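Local coordinates for cell division control protein 4 (PDB 3V7D) that recognises phosphorylated target proteins such as the CDK inhibitor SIC1 for an SCF E3 ubiquitin ligase, marking them for ubiquitination and proteasomal degradation, at residues B[40-43]-B[44-47]; B[84-87]-B[88-91]. The protein carries 1 engineered substitution. One frame throughout, in Å; residues are numbered along the deposited sequence.

Contact 1. Residues B[40-43]-B[44-47]; sequences GVSQ and NWNK
Ser-42 and Gln-43 open helix 43-49: Ser-42 O accepts from Asn-46 N at 2.9 Å and Gln-43 O from Lys-47 N, also at 2.9 Å, forming its first turn. Ser-42 itself is the N-cap, its backbone still extended. Its hydroxyl lies between its own backbone N and carbonyl carbon (chi1 77°), which brings OG round to accept from Trp-45 N, a long but nearly straight bond (3.3 Å, 172°). Serine suits the place because its short side chain can reach forward to Trp-45 N, an amide with no helical carbonyl before it. The same OG lies 3.5 Å from Trp-45 CD1. Val-41, one residue earlier, lies over one face of the indole, offset toward its rim: CG1 is placed anti to the backbone N (chi1 165°) and makes a CH-pi contact 3.9 Å from the centroid of the five-membered ring, while CG2 reaches Trp-45 CE3 of the six-membered ring at 3.8 Å. A leucine in place of Trp-45 would probably leave Asp-13 without its indole N-H partner and Val-41 without a flat surface to pack on. Asn-46 ties the turn backwards, ND2 donating to Leu-39 O at the end of helix 32-39 and OD1 taking Arg-50 NH1. Trp-45 also packs on Ile-15 and Thr-16 of helix 14-17, and a chain of another protein covers the loop, joining the helices of the F-box to their partner.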
loop_
_atom_site.group_PDB
_atom_site.type_symbol
_atom_site.label_atom_id
_atom_site.label_comp_id
_atom_site.label_asym_id
_atom_site.label_seq_id
_atom_site.Cartn_x
_atom_site.Cartn_y
_atom_site.Cartn_z
ATOM N N GLY B 40 -11.127 -8.023 -25.551
ATOM C CA GLY B 40 -11.030 -8.863 -26.731
ATOM C C GLY B 40 -12.327 -9.028 -27.504
ATOM O O GLY B 40 -12.411 -9.845 -28.422
ATOM N N VAL B 41 -13.341 -8.247 -27.147
ATOM C CA VAL B 41 -14.657 -8.394 -27.765
ATOM C C VAL B 41 -14.752 -7.752 -29.149
ATOM O O VAL B 41 -15.258 -8.367 -30.091
ATOM C CB VAL B 41 -15.771 -7.852 -26.843
ATOM C CG1 VAL B 41 -17.075 -7.664 -27.616
ATOM C CG2 VAL B 41 -15.966 -8.786 -25.655
ATOM N N SER B 42 -14.271 -6.518 -29.269
ATOM C CA SER B 42 -14.267 -5.809 -30.549
ATOM C C SER B 42 -13.362 -4.587 -30.460
ATOM O O SER B 42 -12.927 -4.212 -29.372
ATOM C CB SER B 42 -15.681 -5.370 -30.945
ATOM O OG SER B 42 -16.082 -4.237 -30.197
ATOM N N GLN B 43 -13.080 -3.967 -31.602
ATOM C CA GLN B 43 -12.220 -2.787 -31.625
ATOM C C GLN B 43 -12.811 -1.638 -30.813
ATOM O O GLN B 43 -12.087 -0.915 -30.124
ATOM C CB GLN B 43 -11.937 -2.334 -33.065
ATOM C CG GLN B 43 -10.940 -3.208 -33.813
ATOM C CD GLN B 43 -9.499 -2.960 -33.393
ATOM O OE1 GLN B 43 -9.233 -2.320 -32.377
ATOM N NE2 GLN B 43 -8.560 -3.464 -34.185
ATOM N N ASN B 44 -14.128 -1.481 -30.876
ATOM C CA ASN B 44 -14.820 -0.408 -30.173
ATOM C C ASN B 44 -14.828 -0.607 -28.659
ATOM O O ASN B 44 -14.630 0.333 -27.891
ATOM C CB ASN B 44 -16.251 -0.299 -30.696
ATOM C CG ASN B 44 -16.328 -0.467 -32.202
ATOM O OD1 ASN B 44 -16.149 -1.570 -32.727
ATOM N ND2 ASN B 44 -16.596 0.627 -32.906
ATOM N N TRP B 45 -15.087 -1.842 -28.234
ATOM C CA TRP B 45 -15.045 -2.160 -26.810
ATOM C C TRP B 45 -13.626 -1.929 -26.314
ATOM O O TRP B 45 -13.408 -1.361 -25.238
ATOM C CB TRP B 45 -15.447 -3.614 -26.546
ATOM C CG TRP B 45 -16.934 -3.859 -26.471
ATOM C CD1 TRP B 45 -17.891 -3.367 -27.306
ATOM C CD2 TRP B 45 -17.623 -4.660 -25.501
ATOM N NE1 TRP B 45 -19.134 -3.815 -26.922
ATOM C CE2 TRP B 45 -18.996 -4.610 -25.814
ATOM C CE3 TRP B 45 -17.210 -5.417 -24.398
ATOM C CZ2 TRP B 45 -19.959 -5.290 -25.069
ATOM C CZ3 TRP B 45 -18.172 -6.089 -23.654
ATOM C CH2 TRP B 45 -19.530 -6.014 -23.990
ATOM N N ASN B 46 -12.663 -2.371 -27.116
ATOM C CA ASN B 46 -11.252 -2.218 -26.784
ATOM C C ASN B 46 -10.920 -0.746 -26.591
ATOM O O ASN B 46 -10.252 -0.368 -25.625
ATOM C CB ASN B 46 -10.381 -2.819 -27.888
ATOM C CG ASN B 46 -8.912 -2.887 -27.506
ATOM O OD1 ASN B 46 -8.149 -1.944 -27.739
ATOM N ND2 ASN B 46 -8.505 -4.011 -26.927
ATOM N N LYS B 47 -11.417 0.083 -27.505
ATOM C CA LYS B 47 -11.162 1.518 -27.458
ATOM C C LYS B 47 -11.797 2.147 -26.218
ATOM O O LYS B 47 -11.161 2.932 -25.515
ATOM C CB LYS B 47 -11.686 2.190 -28.729
ATOM C CG LYS B 47 -11.222 3.629 -28.914
ATOM C CD LYS B 47 -11.948 4.305 -30.073
ATOM C CE LYS B 47 -11.530 3.731 -31.420
ATOM N NZ LYS B 47 -10.163 4.169 -31.821
#

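Contact 2. Residues B[84-87]-B[88-91]; sequences KLSQ and QDRL
Arg-90 reaches back from the first turn of helix 87-106 across Ser-86 and Leu-85. Its CB sits 3.4 Å from Ser-86 O, the carbonyl that accepts from Arg-90 N in the first helical bond. CG comes nearer still to that oxygen, at 3.2 Å, and lies 3.9 Å from Leu-85 CB. With CG anti to the carbonyl carbon, beside the backbone N (chi1 -77°), the side chain runs back along the loop, extended from CG to NE, carrying CD past Ser-86 O toward Leu-85 O. The guanidinium lies with one face over Leu-85 O, which is 3.2 Å from CZ; the N-H groups do not aim at this oxygen. NE instead donates to Tyr-82 O, and NH2 bonds weakly to Pro-83 O. Arginine suits this place, able to reach several carbonyls of the loop while its CG rests against Leu-85 CB. At the helix start, Ser-86 OG accepts from Asp-89 N (3.1 Å, 166°) and donates weakly to Gln-88 OE1. Gln-88 NE2 continues to Lys-51 O. The carboxylate of Asp-89, at the amino end of the helix where negative charge is probably favoured, forms salt bridges through OD1 with Arg-92 and through OD2 with Arg-50. The bond from Asp-89 N to Ser-86 OG makes this a serine N-cap, at the turn between helix 71-81 and the long helix leading from the F-box region into the WD40 propeller.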
loop_
_atom_site.group_PDB
_atom_site.type_symbol
_atom_site.label_atom_id
_atom_site.label_comp_id
_atom_site.label_asym_id
_atom_site.label_seq_id
_atom_site.Cartn_x
_atom_site.Cartn_y
_atom_site.Cartn_z
ATOM N N LYS B 84 6.418 5.450 -23.701
ATOM C CA LYS B 84 5.635 5.514 -24.931
ATOM C C LYS B 84 4.235 4.903 -24.822
ATOM O O LYS B 84 3.596 4.610 -25.837
ATOM C CB LYS B 84 6.428 4.908 -26.094
ATOM C CG LYS B 84 7.639 5.756 -26.485
ATOM C CD LYS B 84 8.434 5.162 -27.640
ATOM C CE LYS B 84 9.410 4.106 -27.154
ATOM N NZ LYS B 84 10.444 3.807 -28.182
ATOM N N LEU B 85 3.757 4.729 -23.592
ATOM C CA LEU B 85 2.391 4.260 -23.359
ATOM C C LEU B 85 1.510 5.361 -22.783
ATOM O O LEU B 85 1.985 6.249 -22.072
ATOM C CB LEU B 85 2.374 3.062 -22.408
ATOM C CG LEU B 85 2.953 1.735 -22.895
ATOM C CD1 LEU B 85 2.764 0.674 -21.831
ATOM C CD2 LEU B 85 2.311 1.308 -24.204
ATOM N N SER B 86 0.221 5.296 -23.092
ATOM C CA SER B 86 -0.744 6.212 -22.504
ATOM C C SER B 86 -0.870 5.909 -21.015
ATOM O O SER B 86 -0.488 4.826 -20.561
ATOM C CB SER B 86 -2.107 6.037 -23.166
ATOM O OG SER B 86 -2.699 4.808 -22.765
ATOM N N GLN B 87 -1.412 6.859 -20.260
ATOM C CA GLN B 87 -1.618 6.656 -18.834
ATOM C C GLN B 87 -2.511 5.451 -18.578
ATOM O O GLN B 87 -2.256 4.673 -17.665
ATOM C CB GLN B 87 -2.223 7.892 -18.176
ATOM C CG GLN B 87 -2.441 7.716 -16.681
ATOM C CD GLN B 87 -2.805 9.007 -15.989
ATOM O OE1 GLN B 87 -2.024 9.539 -15.203
ATOM N NE2 GLN B 87 -3.997 9.522 -16.277
ATOM N N GLN B 88 -3.550 5.300 -19.395
ATOM C CA GLN B 88 -4.490 4.192 -19.252
ATOM C C GLN B 88 -3.795 2.843 -19.416
ATOM O O GLN B 88 -3.978 1.938 -18.603
ATOM C CB GLN B 88 -5.635 4.310 -20.263
ATOM C CG GLN B 88 -6.527 5.537 -20.084
ATOM C CD GLN B 88 -6.031 6.757 -20.860
ATOM O OE1 GLN B 88 -4.850 6.865 -21.183
ATOM N NE2 GLN B 88 -6.943 7.674 -21.168
ATOM N N ASP B 89 -2.994 2.716 -20.467
ATOM C CA ASP B 89 -2.289 1.472 -20.742
ATOM C C ASP B 89 -1.218 1.199 -19.681
ATOM O O ASP B 89 -0.988 0.048 -19.312
ATOM C CB ASP B 89 -1.675 1.490 -22.149
ATOM C CG ASP B 89 -2.731 1.483 -23.253
ATOM O OD1 ASP B 89 -3.871 1.030 -23.007
ATOM O OD2 ASP B 89 -2.417 1.929 -24.376
ATOM N N ARG B 90 -0.575 2.260 -19.198
ATOM C CA ARG B 90 0.400 2.146 -18.122
ATOM C C ARG B 90 -0.257 1.519 -16.901
ATOM O O ARG B 90 0.275 0.575 -16.314
ATOM C CB ARG B 90 0.959 3.520 -17.740
ATOM C CG ARG B 90 1.999 4.083 -18.689
ATOM C CD ARG B 90 2.336 5.529 -18.332
ATOM N NE ARG B 90 3.269 6.129 -19.285
ATOM C CZ ARG B 90 3.396 7.438 -19.480
ATOM N NH1 ARG B 90 2.642 8.289 -18.795
ATOM N NH2 ARG B 90 4.270 7.901 -20.366
ATOM N N LEU B 91 -1.420 2.050 -16.529
ATOM C CA LEU B 91 -2.139 1.587 -15.352
ATOM C C LEU B 91 -2.658 0.158 -15.527
ATOM O O LEU B 91 -2.672 -0.624 -14.575
ATOM C CB LEU B 91 -3.292 2.536 -15.018
ATOM C CG LEU B 91 -2.915 3.933 -14.513
ATOM C CD1 LEU B 91 -4.168 4.743 -14.259
ATOM C CD2 LEU B 91 -2.065 3.866 -13.245
HETATM O O HOH W 1 -0.747 3.337 -25.435
#

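In the fold
Contact 1 comes first along the chain and contact 2 follows in series, with helices 53-62 and 71-81 between them. Their centres are about 17 Å apart and their nearest atoms about 7 Å, so they do not touch, but Arg-50 spans the gap: NH1 bonds Asn-46 of contact 1 and NH2 forms a salt bridge with Asp-89 of contact 2. Both are serine-capped helix starts. Contact 1 lies within the F-box and against another protein chain, consistent with Skp1, whereas contact 2 is nearer the centre of the chain, at the helix connecting to the substrate-recognising propeller. Their positions are consistent with a place along the path between the Skp1-binding F-box and the substrate-binding propeller.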